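Local coordinates for protein putative ferredoxin (Rhodopseudomonas palustris, PDB 4ID8) that binds a [3Fe-4S] cluster and probably serves as an electron-transfer ferredoxin for an associated cytochrome P450, at residues Val9-Cys14 / Tyr33-Glu38; Lys13-Ala18 / Cys59-Ile64. One frame throughout, in Å; residues are numbered along the deposited sequence.

Interaction 1: residues Val9-Cys14 / Tyr33-Glu38; sequences VDQDKC and YGNAHE. With F3S (Fe3-s4 cluster), chain B.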
# COMPACT_ATOMS: atom_id res chain seq x y z
N VAL A 9 -1.53 1.15 5.37
CA VAL A 9 -2.03 2.45 4.88
C VAL A 9 -2.67 3.21 5.98
O VAL A 9 -3.59 2.71 6.62
CB VAL A 9 -3.09 2.25 3.79
CG1 VAL A 9 -3.56 3.59 3.24
CG2 VAL A 9 -2.57 1.31 2.70
N ASP A 10 -2.25 4.42 6.22
CA ASP A 10 -2.90 5.25 7.25
C ASP A 10 -4.19 5.82 6.68
O ASP A 10 -4.18 6.57 5.72
CB ASP A 10 -1.94 6.37 7.64
CG ASP A 10 -2.48 7.30 8.73
OD1 ASP A 10 -1.63 7.87 9.44
OD2 ASP A 10 -3.70 7.50 8.89
N GLN A 11 -5.31 5.47 7.28
CA GLN A 11 -6.58 5.84 6.74
C GLN A 11 -6.82 7.33 6.76
O GLN A 11 -7.52 7.87 5.90
CB GLN A 11 -7.68 5.11 7.49
CG GLN A 11 -7.72 3.61 7.22
CD GLN A 11 -7.65 3.28 5.73
OE1 GLN A 11 -8.57 3.58 4.97
NE2 GLN A 11 -6.57 2.67 5.31
N ASP A 12 -6.24 8.02 7.74
CA ASP A 12 -6.40 9.46 7.77
C ASP A 12 -5.66 10.21 6.65
O ASP A 12 -6.19 11.19 6.09
CB ASP A 12 -6.10 10.02 9.15
CG ASP A 12 -7.22 9.70 10.16
OD1 ASP A 12 -8.41 9.83 9.81
OD2 ASP A 12 -6.90 9.32 11.32
N LYS A 13 -4.48 9.71 6.30
CA LYS A 13 -3.75 10.25 5.17
C LYS A 13 -4.29 9.87 3.79
O LYS A 13 -4.30 10.70 2.91
CB LYS A 13 -2.28 9.90 5.31
CG LYS A 13 -1.68 10.48 6.57
CD LYS A 13 -0.47 9.72 6.93
CE LYS A 13 0.64 10.64 7.33
NZ LYS A 13 1.05 10.46 8.74
N CYS A 14 -4.75 8.64 3.58
CA CYS A 14 -5.30 8.20 2.27
C CYS A 14 -6.37 9.13 1.70
O CYS A 14 -7.35 9.37 2.34
CB CYS A 14 -5.89 6.79 2.39
SG CYS A 14 -6.21 6.11 0.77
N TYR A 33 -15.31 3.30 -0.99
CA TYR A 33 -15.10 4.76 -1.03
C TYR A 33 -13.75 5.15 -1.61
O TYR A 33 -13.37 6.30 -1.53
CB TYR A 33 -15.33 5.37 0.35
CG TYR A 33 -16.64 4.88 0.83
CD1 TYR A 33 -17.82 5.61 0.58
CD2 TYR A 33 -16.76 3.61 1.38
CE1 TYR A 33 -19.04 5.12 0.96
CE2 TYR A 33 -17.99 3.09 1.77
CZ TYR A 33 -19.13 3.86 1.56
OH TYR A 33 -20.32 3.36 1.96
N GLY A 34 -13.05 4.17 -2.18
CA GLY A 34 -11.76 4.40 -2.80
C GLY A 34 -10.52 4.41 -1.94
O GLY A 34 -9.43 4.66 -2.44
N ASN A 35 -10.66 4.12 -0.65
CA ASN A 35 -9.51 4.12 0.25
C ASN A 35 -8.81 2.79 0.26
O ASN A 35 -9.45 1.73 0.13
CB ASN A 35 -9.96 4.45 1.66
CG ASN A 35 -10.53 5.84 1.76
OD1 ASN A 35 -9.80 6.82 1.69
ND2 ASN A 35 -11.81 5.93 1.94
N ALA A 36 -7.50 2.87 0.38
CA ALA A 36 -6.70 1.67 0.33
C ALA A 36 -6.42 1.10 1.74
O ALA A 36 -6.40 1.82 2.75
CB ALA A 36 -5.42 1.92 -0.41
N HIS A 37 -6.21 -0.21 1.79
CA HIS A 37 -5.77 -0.87 3.00
C HIS A 37 -4.92 -2.10 2.63
O HIS A 37 -5.14 -2.69 1.56
CB HIS A 37 -6.95 -1.21 3.93
CG HIS A 37 -8.03 -1.99 3.27
ND1 HIS A 37 -9.21 -1.41 2.84
CD2 HIS A 37 -8.11 -3.31 2.96
CE1 HIS A 37 -9.97 -2.36 2.28
NE2 HIS A 37 -9.33 -3.52 2.35
N GLU A 38 -3.96 -2.46 3.50
CA GLU A 38 -3.19 -3.69 3.34
C GLU A 38 -4.06 -4.94 3.33
O GLU A 38 -5.08 -5.00 3.93
CB GLU A 38 -2.10 -3.82 4.39
CG GLU A 38 -2.60 -3.74 5.81
CD GLU A 38 -2.67 -2.30 6.30
OE1 GLU A 38 -2.93 -1.41 5.45
OE2 GLU A 38 -2.47 -2.05 7.53
FE1 F3S B . -4.49 6.13 -0.78
FE3 F3S B . -3.14 4.51 -2.23
FE4 F3S B . -2.07 6.69 -1.45
S1 F3S B . -5.29 4.99 -2.50
S2 F3S B . -3.80 8.16 -1.36
S3 F3S B . -2.69 5.03 -0.20
S4 F3S B . -1.94 5.89 -3.51
O HOH W 1 -5.20 0.59 7.12
O HOH W 2 -9.81 0.56 4.53

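Interaction 2: residues Lys13-Ala18 / Cys59-Ile64; sequences KCQGHA and CPENAI. With F3S (Fe3-s4 cluster), chain B.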
# COMPACT_ATOMS: atom_id res chain seq x y z
N LYS A 13 -4.48 9.71 6.30
CA LYS A 13 -3.75 10.25 5.17
C LYS A 13 -4.29 9.87 3.79
O LYS A 13 -4.30 10.70 2.91
CB LYS A 13 -2.28 9.90 5.31
CG LYS A 13 -1.68 10.48 6.57
CD LYS A 13 -0.47 9.72 6.93
CE LYS A 13 0.64 10.64 7.33
NZ LYS A 13 1.05 10.46 8.74
N CYS A 14 -4.75 8.64 3.58
CA CYS A 14 -5.30 8.20 2.27
C CYS A 14 -6.37 9.13 1.70
O CYS A 14 -7.35 9.37 2.34
CB CYS A 14 -5.89 6.79 2.39
SG CYS A 14 -6.21 6.11 0.77
N GLN A 15 -6.18 9.65 0.50
CA GLN A 15 -7.23 10.41 -0.22
C GLN A 15 -7.72 9.64 -1.48
O GLN A 15 -8.26 10.23 -2.42
CB GLN A 15 -6.70 11.79 -0.63
CG GLN A 15 -6.28 12.78 0.48
CD GLN A 15 -7.28 12.87 1.58
OE1 GLN A 15 -6.91 12.85 2.76
NE2 GLN A 15 -8.56 12.92 1.24
N GLY A 16 -7.50 8.33 -1.50
CA GLY A 16 -7.87 7.48 -2.64
C GLY A 16 -7.37 7.77 -4.05
O GLY A 16 -8.13 7.64 -5.03
N HIS A 17 -6.10 8.18 -4.18
CA HIS A 17 -5.44 8.26 -5.50
C HIS A 17 -5.43 6.95 -6.26
O HIS A 17 -5.52 6.96 -7.48
CB HIS A 17 -4.03 8.79 -5.33
CG HIS A 17 -4.01 10.23 -4.92
ND1 HIS A 17 -4.01 10.62 -3.60
CD2 HIS A 17 -4.06 11.37 -5.65
CE1 HIS A 17 -4.00 11.94 -3.53
NE2 HIS A 17 -4.06 12.42 -4.76
N ALA A 18 -5.35 5.84 -5.52
CA ALA A 18 -5.30 4.49 -6.03
C ALA A 18 -4.00 4.13 -6.80
O ALA A 18 -3.99 3.14 -7.55
CB ALA A 18 -6.60 4.12 -6.86
N CYS A 59 2.75 7.20 -3.42
CA CYS A 59 1.57 7.78 -2.79
C CYS A 59 1.74 9.30 -2.59
O CYS A 59 2.60 9.72 -1.82
CB CYS A 59 1.21 7.14 -1.46
SG CYS A 59 -0.38 7.88 -0.74
N PRO A 60 0.87 10.12 -3.23
CA PRO A 60 0.93 11.60 -3.06
C PRO A 60 0.72 12.09 -1.65
O PRO A 60 1.15 13.19 -1.34
CB PRO A 60 -0.19 12.10 -4.01
CG PRO A 60 -0.41 10.94 -4.99
CD PRO A 60 -0.26 9.74 -4.11
N GLU A 61 0.09 11.29 -0.79
CA GLU A 61 -0.33 11.70 0.55
C GLU A 61 0.59 11.21 1.67
O GLU A 61 0.37 11.53 2.89
CB GLU A 61 -1.75 11.22 0.80
CG GLU A 61 -2.78 11.67 -0.24
CD GLU A 61 -2.90 13.22 -0.45
OE1 GLU A 61 -3.31 13.67 -1.56
OE2 GLU A 61 -2.57 13.99 0.49
N ASN A 62 1.60 10.45 1.25
CA ASN A 62 2.57 9.77 2.14
C ASN A 62 1.89 8.91 3.18
O ASN A 62 2.27 8.87 4.35
CB ASN A 62 3.63 10.75 2.71
CG ASN A 62 4.54 11.32 1.59
OD1 ASN A 62 4.95 10.62 0.60
ND2 ASN A 62 4.82 12.61 1.71
N ALA A 63 0.85 8.23 2.70
CA ALA A 63 -0.07 7.46 3.53
C ALA A 63 0.44 6.05 3.85
O ALA A 63 -0.08 5.45 4.77
CB ALA A 63 -1.42 7.39 2.86
N ILE A 64 1.45 5.56 3.14
CA ILE A 64 1.92 4.18 3.30
C ILE A 64 3.19 4.05 4.20
O ILE A 64 4.20 4.67 3.93
CB ILE A 64 2.14 3.47 1.91
CG1 ILE A 64 0.83 3.49 1.08
CG2 ILE A 64 2.70 2.01 2.09
CD1 ILE A 64 0.98 3.21 -0.43
FE1 F3S B . -4.49 6.13 -0.78
FE3 F3S B . -3.14 4.51 -2.23
FE4 F3S B . -2.07 6.69 -1.45
S1 F3S B . -5.29 4.99 -2.50
S2 F3S B . -3.80 8.16 -1.36
S3 F3S B . -2.69 5.03 -0.20
S4 F3S B . -1.94 5.89 -3.51

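Interaction 1: residues Val9-Cys14 / Tyr33-Glu38
Cys14 SG binds an iron, FE1, of the [3Fe-4S] cluster at 2.3 Å, and the same sulfur accepts a nearly straight hydrogen bond from Ala36 N (N-H...S 173°, 3.5 Å). Ala36 also meets the cluster, its CB 3.7 Å from the sulfide S1, while Val9 CG1 comes to 3.8 Å from S3. Both short apolar side chains therefore line the pocket. Backbone N-H groups donating to cysteine sulfurs are a standard feature of ferredoxin cluster loops, and such a bond would probably temper the charge on the thiolate. Beyond this shell, Gln11 NE2 donates to Ala36 O at 2.7 Å, nearly along the C=O axis and within its own amide plane; its bent chain (chi2 -48°) folds the amide back to reach Val9 O as well, from above that carbonyl plane. A water links Val9 O and Gln11 NE2. At the strand end, Glu38 OE1 accepts from Val9 N at 2.9 Å, on the syn side but tilted 35° out of the carboxylate plane, and OE2 accepts from His8 ND1. With an alanine here, Val9 N and His8 ND1 would probably lose the carboxylate that accepts from both. Asp10 OD2 accepts from Asp12 N, an Asx turn leading to Cys14.

Interaction 2: residues Lys13-Ala18 / Cys59-Ile64
With chi1 at -68°, His17 CG lies anti to its carbonyl carbon, and this turn lays the imidazole against Pro60 in a CH-pi contact over one ring face. Pro60 CG lies 3.7 Å from the centroid of the His17 ring, 10° off the ring normal. Glu61 starts with a similar first torsion but bends at chi2 (-57°), which carries its carboxylate to the aliphatic part of Gln15: Gln15 CG lies 3.5 Å from Glu61 CD, and the two side chains cross at about a right angle. Nearer its backbone, Glu61 CB rests on the carbonyl oxygen of Lys13. Further along, Ala63 CB packs on Lys13 CB at 3.6 Å and also touches Cys14 N, while Lys13 CD and CE pass near Asn62 O. Packing, without hydrogen bonds, thus joins the cysteine-containing loop before helix 19-23 to the turn after helix 49-58, the arrangement by which ferredoxins of this kind hold a cluster between an early cysteine loop and a late cysteine. Here the late ligand is Cys59, whose SG binds the iron FE4 at 2.2 Å. Within the type I turn from Cys59 to Asn62, Glu61 N donates to Cys59 SG at 3.4 Å, and Ala63 N adds a weak, longer bond. In the other loop Gly16 N donates to Cys14 SG, its positive phi being one that favours glycine. His17 belongs to the cluster-binding motif and is seen at the cluster, its ring presenting an edge to the sulfide S2. Arg19, at the start of helix 19-23, lies beside Pro60.

Interactions 1 and 2 share Lys13 and Cys14, their centres lie about 7 Å apart, and both touch the same [3Fe-4S] cluster. Residues 33-38 and residues 59-64 each pack on the loop that carries Cys14. A further tie is the probable hydrogen bond from Asp10 N to Ala63 O, 2.8 Å, and Val9 CG1 lies 4.2 Å from that same Ala63 O. Around the cluster, interaction 1 supplies the ligand to the iron FE1 and the apolar Val9 and Ala36, whereas interaction 2 adds the ligand to the iron FE4 and the His17 edge. Cys20, another cluster-binding residue, lies close to Ala36.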